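Manganese lipoxygenase (Gaeumannomyces graminis, PDB 5FX8) oxygenates linoleic and alpha-linolenic acids to 11S- and 13R-hydroperoxides, using a manganese centre to abstract hydrogen. Local coordinates at residues F164-L169 against N245-L250; N172-K177 against R379-I384; L176-P181 against R211-D216; D184-S189 against T202-H207. One frame throughout, in Å; residues are numbered along the deposited sequence.

Overall arrangement
Running from the N terminus, 164-169, 172-177, 176-181 and 184-189 come first, and their partners then return in a different order. Contact 4 closes first, when 202-207 on helix 203-208 meets 184-189; contact 3 follows as strand 212-216 pairs with 177-178, so contact 4 is nested inside it. Contact 1 encloses both, bringing strand 246-253 to helix 161-166. Contact 2 closes last, through 379-384, and crosses contact 1 because their segments alternate. Contacts 2 and 3 share L176 and K177, and their centres are about 8 Å apart. Together the four tie one five-stranded antiparallel sheet to helices 161-166, 203-208 and 374-380.

Contact 1: residues F164-L169 against N245-L250; sequences FSMERL and NQFLPL
F247 presents its ring to L169 and M166 in a helix-on-sheet packing, where helix 161-166 and the residues that follow rest against strand 246-253. The ring is met in three ways. L169 CD1 stands over one face, 4.1 Å from the centroid of the F247 ring and 22° off its normal, which fits a CH-pi contact. At the ring edge, near its plane, comes the backbone oxygen of S165, with S165 O 3.4 Å from F247 CE2. M166 supplies a Met-aromatic contact: its SD lies obliquely, 5.5 Å from the F247 centroid, on a chain bent at chi2 and chi3. The polar link is a hydrogen bond of 2.7 Å from S165 OG to F247 O, reached at a C=O...O angle of 128° with the hydroxyl tilted out of the carbonyl plane. With chi1 at 56°, OG is set between the backbone N and the carbonyl carbon of S165. R168 turns its guanidinium away to salt bridges with E167 and D282, and R168 NE donates to F164 O at 3.2 Å. Beside the serine, P249 CD packs 3.6 Å from S165 CB, and P249 CB meets the edge of the F164 ring at CD2, 4.0 Å away.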
# COMPACT_ATOMS: atom_id res chain seq x y z
N PHE A 164 -23.85 -1.90 2.09
CA PHE A 164 -23.49 -2.58 0.85
C PHE A 164 -23.59 -1.65 -0.34
O PHE A 164 -22.80 -1.76 -1.29
CB PHE A 164 -24.39 -3.80 0.63
CG PHE A 164 -24.19 -4.42 -0.71
CD1 PHE A 164 -23.04 -5.16 -0.97
CD2 PHE A 164 -25.11 -4.24 -1.71
CE1 PHE A 164 -22.84 -5.72 -2.21
CE2 PHE A 164 -24.92 -4.79 -2.94
CZ PHE A 164 -23.78 -5.54 -3.19
N SER A 165 -24.56 -0.75 -0.34
CA SER A 165 -24.66 0.18 -1.45
C SER A 165 -23.62 1.30 -1.33
O SER A 165 -22.97 1.66 -2.31
CB SER A 165 -26.07 0.74 -1.51
OG SER A 165 -26.37 1.31 -0.26
N MET A 166 -23.41 1.83 -0.13
CA MET A 166 -22.47 2.93 0.02
C MET A 166 -21.03 2.57 -0.30
O MET A 166 -20.25 3.46 -0.63
CB MET A 166 -22.55 3.49 1.43
CG MET A 166 -23.76 4.34 1.66
SD MET A 166 -23.99 5.50 0.33
CE MET A 166 -23.10 6.87 1.02
N GLU A 167 -20.64 1.29 -0.23
CA GLU A 167 -19.30 0.90 -0.65
C GLU A 167 -18.99 1.33 -2.08
O GLU A 167 -17.83 1.61 -2.40
CB GLU A 167 -19.12 -0.61 -0.51
CG GLU A 167 -18.71 -1.08 0.88
CD GLU A 167 -18.81 -2.59 1.07
OE1 GLU A 167 -18.99 -3.34 0.10
OE2 GLU A 167 -18.74 -3.06 2.23
N ARG A 168 -20.00 1.38 -2.95
CA ARG A 168 -19.80 1.81 -4.33
C ARG A 168 -19.53 3.30 -4.46
O ARG A 168 -19.27 3.76 -5.56
CB ARG A 168 -21.00 1.46 -5.21
CG ARG A 168 -21.62 0.11 -4.98
CD ARG A 168 -20.59 -0.97 -4.94
NE ARG A 168 -20.75 -1.80 -3.76
CZ ARG A 168 -19.81 -2.59 -3.29
NH1 ARG A 168 -18.66 -2.64 -3.90
NH2 ARG A 168 -20.03 -3.33 -2.23
N LEU A 169 -19.65 4.06 -3.38
CA LEU A 169 -19.31 5.47 -3.36
C LEU A 169 -18.13 5.75 -2.42
O LEU A 169 -17.86 6.89 -2.08
CB LEU A 169 -20.52 6.32 -2.97
CG LEU A 169 -21.72 6.26 -3.94
CD1 LEU A 169 -22.99 6.80 -3.33
CD2 LEU A 169 -21.48 6.99 -5.23
N ASN A 245 -33.98 9.46 1.15
CA ASN A 245 -32.79 10.15 0.66
C ASN A 245 -31.53 9.31 0.90
O ASN A 245 -30.56 9.74 1.53
CB ASN A 245 -32.67 11.53 1.31
CG ASN A 245 -31.82 12.47 0.52
OD1 ASN A 245 -31.66 12.32 -0.70
ND2 ASN A 245 -31.29 13.48 1.20
N GLN A 246 -31.57 8.09 0.40
CA GLN A 246 -30.46 7.19 0.59
C GLN A 246 -30.20 6.38 -0.67
O GLN A 246 -31.14 5.98 -1.36
CB GLN A 246 -30.73 6.27 1.77
CG GLN A 246 -30.52 6.93 3.11
CD GLN A 246 -30.66 5.93 4.20
OE1 GLN A 246 -31.41 4.97 4.05
NE2 GLN A 246 -29.93 6.12 5.30
N PHE A 247 -28.92 6.19 -0.97
CA PHE A 247 -28.47 5.34 -2.07
C PHE A 247 -28.53 3.88 -1.61
O PHE A 247 -27.92 3.52 -0.60
CB PHE A 247 -27.05 5.76 -2.45
CG PHE A 247 -26.48 5.01 -3.59
CD1 PHE A 247 -26.82 5.32 -4.87
CD2 PHE A 247 -25.58 4.00 -3.38
CE1 PHE A 247 -26.30 4.63 -5.91
CE2 PHE A 247 -25.06 3.32 -4.42
CZ PHE A 247 -25.43 3.64 -5.68
N LEU A 248 -29.26 3.05 -2.32
CA LEU A 248 -29.64 1.74 -1.79
C LEU A 248 -29.52 0.63 -2.82
O LEU A 248 -29.56 0.88 -4.03
CB LEU A 248 -31.08 1.79 -1.24
CG LEU A 248 -31.36 2.48 0.08
CD1 LEU A 248 -32.82 2.37 0.35
CD2 LEU A 248 -30.62 1.84 1.19
N PRO A 249 -29.38 -0.61 -2.37
CA PRO A 249 -29.40 -1.73 -3.31
C PRO A 249 -30.80 -2.06 -3.78
O PRO A 249 -31.77 -1.97 -3.02
CB PRO A 249 -28.82 -2.89 -2.48
CG PRO A 249 -29.20 -2.59 -1.11
CD PRO A 249 -29.17 -1.07 -0.99
N LEU A 250 -30.90 -2.43 -5.05
CA LEU A 250 -32.17 -2.84 -5.62
C LEU A 250 -32.15 -4.31 -6.02
O LEU A 250 -32.89 -5.11 -5.45
CB LEU A 250 -32.54 -1.93 -6.80
CG LEU A 250 -34.03 -1.87 -7.14
CD1 LEU A 250 -34.40 -0.60 -7.89
CD2 LEU A 250 -34.44 -3.05 -7.95

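Contact 2: residues N172-K177 against R379-I384; sequences NPYVLK and RSRGLI
R381 reaches across to the backbone of 172-177 and grips two carbonyls. NH1 and NH2 take P173 O end-on: R381 NH1 donates to it at 2.8 Å and R381 NH2 at 3.0 Å, from opposite faces of the carbonyl plane, with the oxygen only 4° out of the guanidinium plane. NH1 donates a second time, to L176 O at 2.8 Å, meeting a lone pair in that carbonyl's plane although the oxygen is tilted from the guanidinium plane. Two carbonyls on one nitrogen fix the rotation of the group. The bend at chi3 (-75°) turns the otherwise extended chain so that its head faces both acceptors.

L383 CD1 packs over one face of the guanidinium and Y174 O lies over the other. The Y174 ring crosses obliquely, its plane 27° from that of the guanidinium. Nearby, L176 CD2 touches L383 CD2 at 4.2 Å.

In the next shell, D377 forms a salt bridge with R381 NH2, and N172 OD1 accepts from Y174 N at 3.2 Å, an Asx turn that shapes the peptide offering P173 O. Y174 also lies edge-to-face against F293 and F397, its side chain about 8 Å from those of the manganese ligands H290 and H478. On the arginine side, G382, with positive phi and two bonds back into the last turn, ends helix 374-380 in a Schellman motif.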
# COMPACT_ATOMS: atom_id res chain seq x y z
N ASN A 172 -14.80 1.27 -3.30
CA ASN A 172 -14.50 1.11 -4.72
C ASN A 172 -15.46 2.00 -5.46
O ASN A 172 -16.55 1.57 -5.84
CB ASN A 172 -14.64 -0.33 -5.21
CG ASN A 172 -14.49 -0.43 -6.73
OD1 ASN A 172 -14.13 0.56 -7.40
ND2 ASN A 172 -14.74 -1.61 -7.29
N PRO A 173 -15.07 3.24 -5.72
CA PRO A 173 -15.97 4.21 -6.35
C PRO A 173 -15.79 4.34 -7.85
O PRO A 173 -16.36 5.25 -8.46
CB PRO A 173 -15.55 5.51 -5.66
CG PRO A 173 -14.08 5.31 -5.50
CD PRO A 173 -13.90 3.88 -5.11
N TYR A 174 -15.00 3.48 -8.45
CA TYR A 174 -14.60 3.65 -9.82
C TYR A 174 -15.43 2.84 -10.79
O TYR A 174 -15.11 2.84 -11.98
CB TYR A 174 -13.13 3.29 -9.94
CG TYR A 174 -12.24 4.33 -9.37
CD1 TYR A 174 -12.15 5.57 -9.97
CD2 TYR A 174 -11.50 4.09 -8.24
CE1 TYR A 174 -11.36 6.49 -9.49
CE2 TYR A 174 -10.69 5.04 -7.76
CZ TYR A 174 -10.63 6.23 -8.40
OH TYR A 174 -9.83 7.20 -7.94
N VAL A 175 -16.49 2.16 -10.34
CA VAL A 175 -17.23 1.27 -11.23
C VAL A 175 -18.66 1.77 -11.39
O VAL A 175 -19.23 1.69 -12.48
CB VAL A 175 -17.16 -0.21 -10.76
CG1 VAL A 175 -17.82 -0.48 -9.46
CG2 VAL A 175 -17.78 -1.13 -11.78
N LEU A 176 -19.21 2.38 -10.36
CA LEU A 176 -20.62 2.77 -10.39
C LEU A 176 -20.90 3.83 -11.47
O LEU A 176 -20.07 4.70 -11.75
CB LEU A 176 -21.03 3.30 -9.03
CG LEU A 176 -22.49 3.68 -8.87
CD1 LEU A 176 -23.33 2.41 -8.70
CD2 LEU A 176 -22.67 4.67 -7.73
N LYS A 177 -22.08 3.76 -12.06
CA LYS A 177 -22.41 4.69 -13.13
C LYS A 177 -23.92 4.87 -13.15
O LYS A 177 -24.65 3.89 -13.03
CB LYS A 177 -21.88 4.15 -14.46
CG LYS A 177 -22.79 4.38 -15.61
CD LYS A 177 -22.84 3.16 -16.52
CE LYS A 177 -24.00 3.22 -17.52
NZ LYS A 177 -24.04 1.99 -18.35
N ARG A 379 -18.07 12.83 -13.75
CA ARG A 379 -19.12 13.43 -14.56
C ARG A 379 -19.45 12.55 -15.74
O ARG A 379 -20.61 12.44 -16.12
CB ARG A 379 -18.72 14.82 -15.05
CG ARG A 379 -18.86 15.89 -14.03
CD ARG A 379 -18.66 17.25 -14.65
NE ARG A 379 -18.56 18.28 -13.64
CZ ARG A 379 -19.60 18.88 -13.09
NH1 ARG A 379 -20.82 18.54 -13.46
NH2 ARG A 379 -19.43 19.83 -12.18
N SER A 380 -18.45 11.93 -16.34
CA SER A 380 -18.74 10.99 -17.40
C SER A 380 -19.60 9.82 -16.89
O SER A 380 -20.41 9.29 -17.64
CB SER A 380 -17.46 10.48 -18.02
OG SER A 380 -17.04 9.35 -17.29
N ARG A 381 -19.45 9.42 -15.64
CA ARG A 381 -20.34 8.42 -15.07
C ARG A 381 -21.60 9.01 -14.43
O ARG A 381 -22.37 8.25 -13.84
CB ARG A 381 -19.61 7.58 -14.03
CG ARG A 381 -18.56 6.72 -14.67
CD ARG A 381 -17.86 5.84 -13.71
NE ARG A 381 -16.93 6.55 -12.87
CZ ARG A 381 -16.76 6.28 -11.59
NH1 ARG A 381 -17.46 5.34 -11.03
NH2 ARG A 381 -15.88 6.93 -10.89
N GLY A 382 -21.83 10.31 -14.50
CA GLY A 382 -23.07 10.86 -13.99
C GLY A 382 -23.20 10.96 -12.49
O GLY A 382 -24.32 10.94 -11.99
N LEU A 383 -22.11 11.09 -11.75
CA LEU A 383 -22.15 11.08 -10.29
C LEU A 383 -21.98 12.45 -9.63
O LEU A 383 -21.95 12.51 -8.40
CB LEU A 383 -21.09 10.13 -9.76
CG LEU A 383 -21.13 8.70 -10.32
CD1 LEU A 383 -20.13 7.85 -9.66
CD2 LEU A 383 -22.46 8.08 -10.11
N ILE A 384 -21.85 13.55 -10.38
CA ILE A 384 -21.64 14.88 -9.82
C ILE A 384 -22.80 15.79 -10.18
O ILE A 384 -23.14 15.91 -11.36
CB ILE A 384 -20.33 15.51 -10.32
CG1 ILE A 384 -19.13 14.73 -9.83
CG2 ILE A 384 -20.28 16.99 -9.92
CD1 ILE A 384 -17.83 15.31 -10.22

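Contact 3: residues L176-P181 against R211-D216; sequences LKRLHP and RLFLVD
R178 runs alongside F213, both side chains pointing the same way. The phenyl CZ of F213 lies 3.8 Å over the centre of the R178 guanidinium, but the two planes are 52° apart, so the overlap is tilted rather than parallel. Extended from the backbone (chi1 -171°) and bent at chi3, the arginine also lays its aliphatic part on the ring, R178 CB being 3.6 Å from F213 CE2. Its nitrogens bond to the carbonyls of G210, G382 and P390, which hold the head in place. These two residues form a non-hydrogen-bonded antiparallel pair; the adjacent K177 and L214 form the hydrogen-bonded one, with L214 N to K177 O 2.9 Å and K177 N to L214 O 3.1 Å. A further bond, L179 N to L212 O at 2.8 Å, continues the pairing, and a water bridges L179 O and L212 N. The L176 and V215 side chains cross at about a right angle, L176 CD1 lying 3.6 Å from V215 CG2; on the L214 side, L179 CD2 meets L214 CB at 3.9 Å. Strand 177-178 is outermost in the sheet within this chain. Strand 212-216 also pairs with 235-241, the F213 and F238 backbones being hydrogen-bonded, while helix 203-208 packs on L212 and F247 of strand 246-253 meets the F213 ring edge-to-face.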
# COMPACT_ATOMS: atom_id res chain seq x y z
N LEU A 176 -19.21 2.38 -10.36
CA LEU A 176 -20.62 2.77 -10.39
C LEU A 176 -20.90 3.83 -11.47
O LEU A 176 -20.07 4.70 -11.75
CB LEU A 176 -21.03 3.30 -9.03
CG LEU A 176 -22.49 3.68 -8.87
CD1 LEU A 176 -23.33 2.41 -8.70
CD2 LEU A 176 -22.67 4.67 -7.73
N LYS A 177 -22.08 3.76 -12.06
CA LYS A 177 -22.41 4.69 -13.13
C LYS A 177 -23.92 4.87 -13.15
O LYS A 177 -24.65 3.89 -13.03
CB LYS A 177 -21.88 4.15 -14.46
CG LYS A 177 -22.79 4.38 -15.61
CD LYS A 177 -22.84 3.16 -16.52
CE LYS A 177 -24.00 3.22 -17.52
NZ LYS A 177 -24.04 1.99 -18.35
N ARG A 178 -24.37 6.11 -13.26
CA ARG A 178 -25.79 6.42 -13.31
C ARG A 178 -26.38 6.03 -14.66
O ARG A 178 -25.74 6.17 -15.69
CB ARG A 178 -26.02 7.91 -13.07
CG ARG A 178 -27.47 8.29 -12.90
CD ARG A 178 -27.68 9.77 -13.06
NE ARG A 178 -27.01 10.56 -12.03
CZ ARG A 178 -27.62 11.14 -11.00
NH1 ARG A 178 -28.92 11.03 -10.85
NH2 ARG A 178 -26.91 11.82 -10.13
N LEU A 179 -27.61 5.55 -14.65
CA LEU A 179 -28.28 5.18 -15.89
C LEU A 179 -28.94 6.41 -16.50
O LEU A 179 -29.82 7.00 -15.88
CB LEU A 179 -29.31 4.08 -15.66
CG LEU A 179 -28.68 2.73 -15.30
CD1 LEU A 179 -29.76 1.68 -15.10
CD2 LEU A 179 -27.63 2.31 -16.35
N HIS A 180 -28.53 6.76 -17.70
CA HIS A 180 -29.16 7.87 -18.39
C HIS A 180 -30.59 7.51 -18.75
O HIS A 180 -30.85 6.40 -19.21
CB HIS A 180 -28.40 8.22 -19.64
CG HIS A 180 -28.83 9.53 -20.23
ND1 HIS A 180 -29.77 9.62 -21.24
CD2 HIS A 180 -28.47 10.80 -19.93
CE1 HIS A 180 -29.94 10.89 -21.55
NE2 HIS A 180 -29.17 11.62 -20.77
N PRO A 181 -31.54 8.43 -18.60
CA PRO A 181 -32.94 8.09 -18.88
C PRO A 181 -33.18 7.64 -20.29
O PRO A 181 -34.09 6.85 -20.52
CB PRO A 181 -33.68 9.39 -18.58
CG PRO A 181 -32.86 10.02 -17.58
CD PRO A 181 -31.44 9.76 -17.97
N ARG A 211 -32.70 8.13 -11.26
CA ARG A 211 -32.42 7.62 -9.93
C ARG A 211 -31.89 6.19 -9.92
O ARG A 211 -31.73 5.62 -8.85
CB ARG A 211 -33.68 7.70 -9.06
CG ARG A 211 -34.36 9.04 -9.12
CD ARG A 211 -35.56 9.15 -8.22
NE ARG A 211 -35.21 9.56 -6.86
CZ ARG A 211 -35.37 10.78 -6.37
NH1 ARG A 211 -35.87 11.75 -7.10
NH2 ARG A 211 -35.04 11.03 -5.12
N LEU A 212 -31.61 5.59 -11.08
CA LEU A 212 -31.07 4.23 -11.17
C LEU A 212 -29.58 4.26 -11.52
O LEU A 212 -29.17 4.98 -12.43
CB LEU A 212 -31.80 3.40 -12.21
CG LEU A 212 -33.12 2.71 -11.88
CD1 LEU A 212 -33.41 1.73 -12.95
CD2 LEU A 212 -33.11 2.02 -10.55
N PHE A 213 -28.80 3.44 -10.83
CA PHE A 213 -27.36 3.34 -10.97
C PHE A 213 -26.99 1.88 -11.14
O PHE A 213 -27.66 1.00 -10.61
CB PHE A 213 -26.63 3.91 -9.77
CG PHE A 213 -26.95 5.33 -9.47
CD1 PHE A 213 -28.11 5.67 -8.79
CD2 PHE A 213 -26.07 6.33 -9.83
CE1 PHE A 213 -28.38 6.98 -8.51
CE2 PHE A 213 -26.35 7.63 -9.54
CZ PHE A 213 -27.51 7.95 -8.89
N LEU A 214 -25.90 1.62 -11.84
CA LEU A 214 -25.54 0.27 -12.24
C LEU A 214 -24.08 -0.00 -11.94
O LEU A 214 -23.24 0.84 -12.20
CB LEU A 214 -25.78 0.05 -13.73
CG LEU A 214 -25.26 -1.26 -14.32
CD1 LEU A 214 -25.91 -2.45 -13.68
CD2 LEU A 214 -25.55 -1.28 -15.78
N VAL A 215 -23.79 -1.19 -11.42
CA VAL A 215 -22.45 -1.75 -11.42
C VAL A 215 -22.47 -2.99 -12.29
O VAL A 215 -23.23 -3.92 -12.03
CB VAL A 215 -21.97 -2.09 -10.01
CG1 VAL A 215 -20.61 -2.76 -10.07
CG2 VAL A 215 -21.94 -0.86 -9.19
N ASP A 216 -21.63 -3.02 -13.31
CA ASP A 216 -21.65 -4.09 -14.31
C ASP A 216 -20.36 -4.89 -14.22
O ASP A 216 -19.37 -4.52 -14.85
CB ASP A 216 -21.84 -3.51 -15.71
CG ASP A 216 -22.28 -4.55 -16.73
OD1 ASP A 216 -22.04 -5.73 -16.51
OD2 ASP A 216 -22.87 -4.21 -17.76
O HOH W 1 -31.66 6.32 -13.89

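Contact 4: residues D184-S189 against T202-H207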
# COMPACT_ATOMS: atom_id res chain seq x y z
N ASP A 184 -29.23 5.14 -21.99
CA ASP A 184 -28.93 3.82 -21.47
C ASP A 184 -30.23 3.04 -21.27
O ASP A 184 -31.27 3.61 -20.94
CB ASP A 184 -28.15 3.88 -20.13
CG ASP A 184 -26.72 4.43 -20.26
OD1 ASP A 184 -26.07 4.18 -21.29
OD2 ASP A 184 -26.25 5.13 -19.33
N LYS A 185 -30.18 1.74 -21.47
CA LYS A 185 -31.37 0.95 -21.24
C LYS A 185 -31.22 0.19 -19.93
O LYS A 185 -30.13 0.12 -19.35
CB LYS A 185 -31.62 -0.01 -22.40
CG LYS A 185 -30.67 -1.18 -22.46
CD LYS A 185 -30.88 -2.04 -23.70
CE LYS A 185 -30.01 -3.30 -23.66
NZ LYS A 185 -28.58 -2.98 -23.33
N LEU A 186 -32.32 -0.32 -19.42
CA LEU A 186 -32.27 -1.14 -18.22
C LEU A 186 -31.45 -2.40 -18.49
O LEU A 186 -31.72 -3.11 -19.45
CB LEU A 186 -33.67 -1.54 -17.78
CG LEU A 186 -34.58 -0.41 -17.37
CD1 LEU A 186 -35.97 -0.94 -17.15
CD2 LEU A 186 -34.06 0.17 -16.09
N PRO A 187 -30.46 -2.71 -17.66
CA PRO A 187 -29.63 -3.89 -17.91
C PRO A 187 -30.41 -5.20 -17.80
O PRO A 187 -30.28 -6.08 -18.64
CB PRO A 187 -28.55 -3.80 -16.84
CG PRO A 187 -29.18 -3.05 -15.74
CD PRO A 187 -30.10 -2.05 -16.39
N PHE A 188 -31.22 -5.33 -16.76
CA PHE A 188 -32.03 -6.51 -16.58
C PHE A 188 -33.35 -6.10 -15.96
O PHE A 188 -33.50 -4.98 -15.46
CB PHE A 188 -31.32 -7.56 -15.72
CG PHE A 188 -30.90 -7.07 -14.37
CD1 PHE A 188 -31.79 -7.04 -13.32
CD2 PHE A 188 -29.59 -6.68 -14.15
CE1 PHE A 188 -31.39 -6.61 -12.09
CE2 PHE A 188 -29.19 -6.25 -12.91
CZ PHE A 188 -30.09 -6.22 -11.89
N SER A 189 -34.31 -7.01 -15.98
CA SER A 189 -35.65 -6.74 -15.48
C SER A 189 -35.85 -7.39 -14.12
O SER A 189 -35.16 -8.33 -13.75
CB SER A 189 -36.70 -7.25 -16.46
OG SER A 189 -37.97 -6.68 -16.15
N THR A 202 -41.59 2.31 -9.78
CA THR A 202 -41.27 1.31 -10.80
C THR A 202 -39.87 1.51 -11.35
O THR A 202 -39.30 2.60 -11.25
CB THR A 202 -42.24 1.36 -11.97
OG1 THR A 202 -41.98 2.55 -12.72
CG2 THR A 202 -43.64 1.39 -11.46
N LEU A 203 -39.35 0.46 -11.98
CA LEU A 203 -38.09 0.58 -12.70
C LEU A 203 -38.18 1.62 -13.81
O LEU A 203 -37.22 2.35 -14.05
CB LEU A 203 -37.68 -0.76 -13.30
CG LEU A 203 -37.01 -1.80 -12.41
CD1 LEU A 203 -36.51 -2.84 -13.31
CD2 LEU A 203 -35.89 -1.24 -11.62
N GLU A 204 -39.30 1.69 -14.51
CA GLU A 204 -39.44 2.71 -15.54
C GLU A 204 -39.35 4.10 -14.94
O GLU A 204 -38.60 4.95 -15.42
CB GLU A 204 -40.76 2.51 -16.29
CG GLU A 204 -40.79 1.23 -17.14
CD GLU A 204 -40.85 -0.11 -16.35
OE1 GLU A 204 -41.42 -0.18 -15.24
OE2 GLU A 204 -40.33 -1.13 -16.88
N ALA A 205 -40.09 4.35 -13.86
CA ALA A 205 -40.07 5.68 -13.27
C ALA A 205 -38.73 5.99 -12.64
O ALA A 205 -38.23 7.11 -12.75
CB ALA A 205 -41.19 5.84 -12.24
N LEU A 206 -38.12 5.00 -11.98
CA LEU A 206 -36.80 5.25 -11.42
C LEU A 206 -35.80 5.55 -12.51
O LEU A 206 -34.93 6.41 -12.35
CB LEU A 206 -36.34 4.05 -10.60
CG LEU A 206 -37.04 3.91 -9.26
CD1 LEU A 206 -36.70 2.57 -8.66
CD2 LEU A 206 -36.61 5.02 -8.35
N HIS A 207 -35.91 4.86 -13.64
CA HIS A 207 -35.03 5.11 -14.78
C HIS A 207 -35.26 6.50 -15.37
O HIS A 207 -34.32 7.25 -15.61
CB HIS A 207 -35.25 4.01 -15.81
CG HIS A 207 -34.32 4.07 -16.99
ND1 HIS A 207 -34.49 3.27 -18.10
CD2 HIS A 207 -33.23 4.82 -17.24
CE1 HIS A 207 -33.55 3.55 -18.98
NE2 HIS A 207 -32.77 4.48 -18.48
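L186 drives its side chain at H207 and L203, which lie one turn apart on helix 203-208. With chi1 at -64° its CG stands anti to the carbonyl carbon, and the two branches divide the work: L186 CD2 approaches H207 ND1 obliquely at 3.7 Å, while L186 CD1 packs against L203 CB at 4.2 Å. The end of the L203 side chain reaches further along the loop, L203 CD1 lying 4.3 Å from F188 O.

The imidazole is extended from the helix, CG anti to the backbone N of H207 (chi1 -175°), which carries the far edge of the ring to the 184-189 loop. There D184 O lies near the ring plane, 3.0 Å from H207 CE1 and equally 3.0 Å from H207 NE2. H207 NE2 is hydrogen-bonded to H180 O. D184 itself turns its carboxylate away from the helix; OD2 accepts from H180 N and makes a long, weak ion pair with K177.

The helix start is fixed by T202 at the N-cap, where OG1 accepts from A205 N, 2.8 Å away at an N-H...O angle of 168°. The contact lies against the sheet: L186, L203 and L206 all pack on L212 of strand 212-216, L203 and L206 also on L250 of strand 246-253, and F188 reaches L237 of strand 235-241.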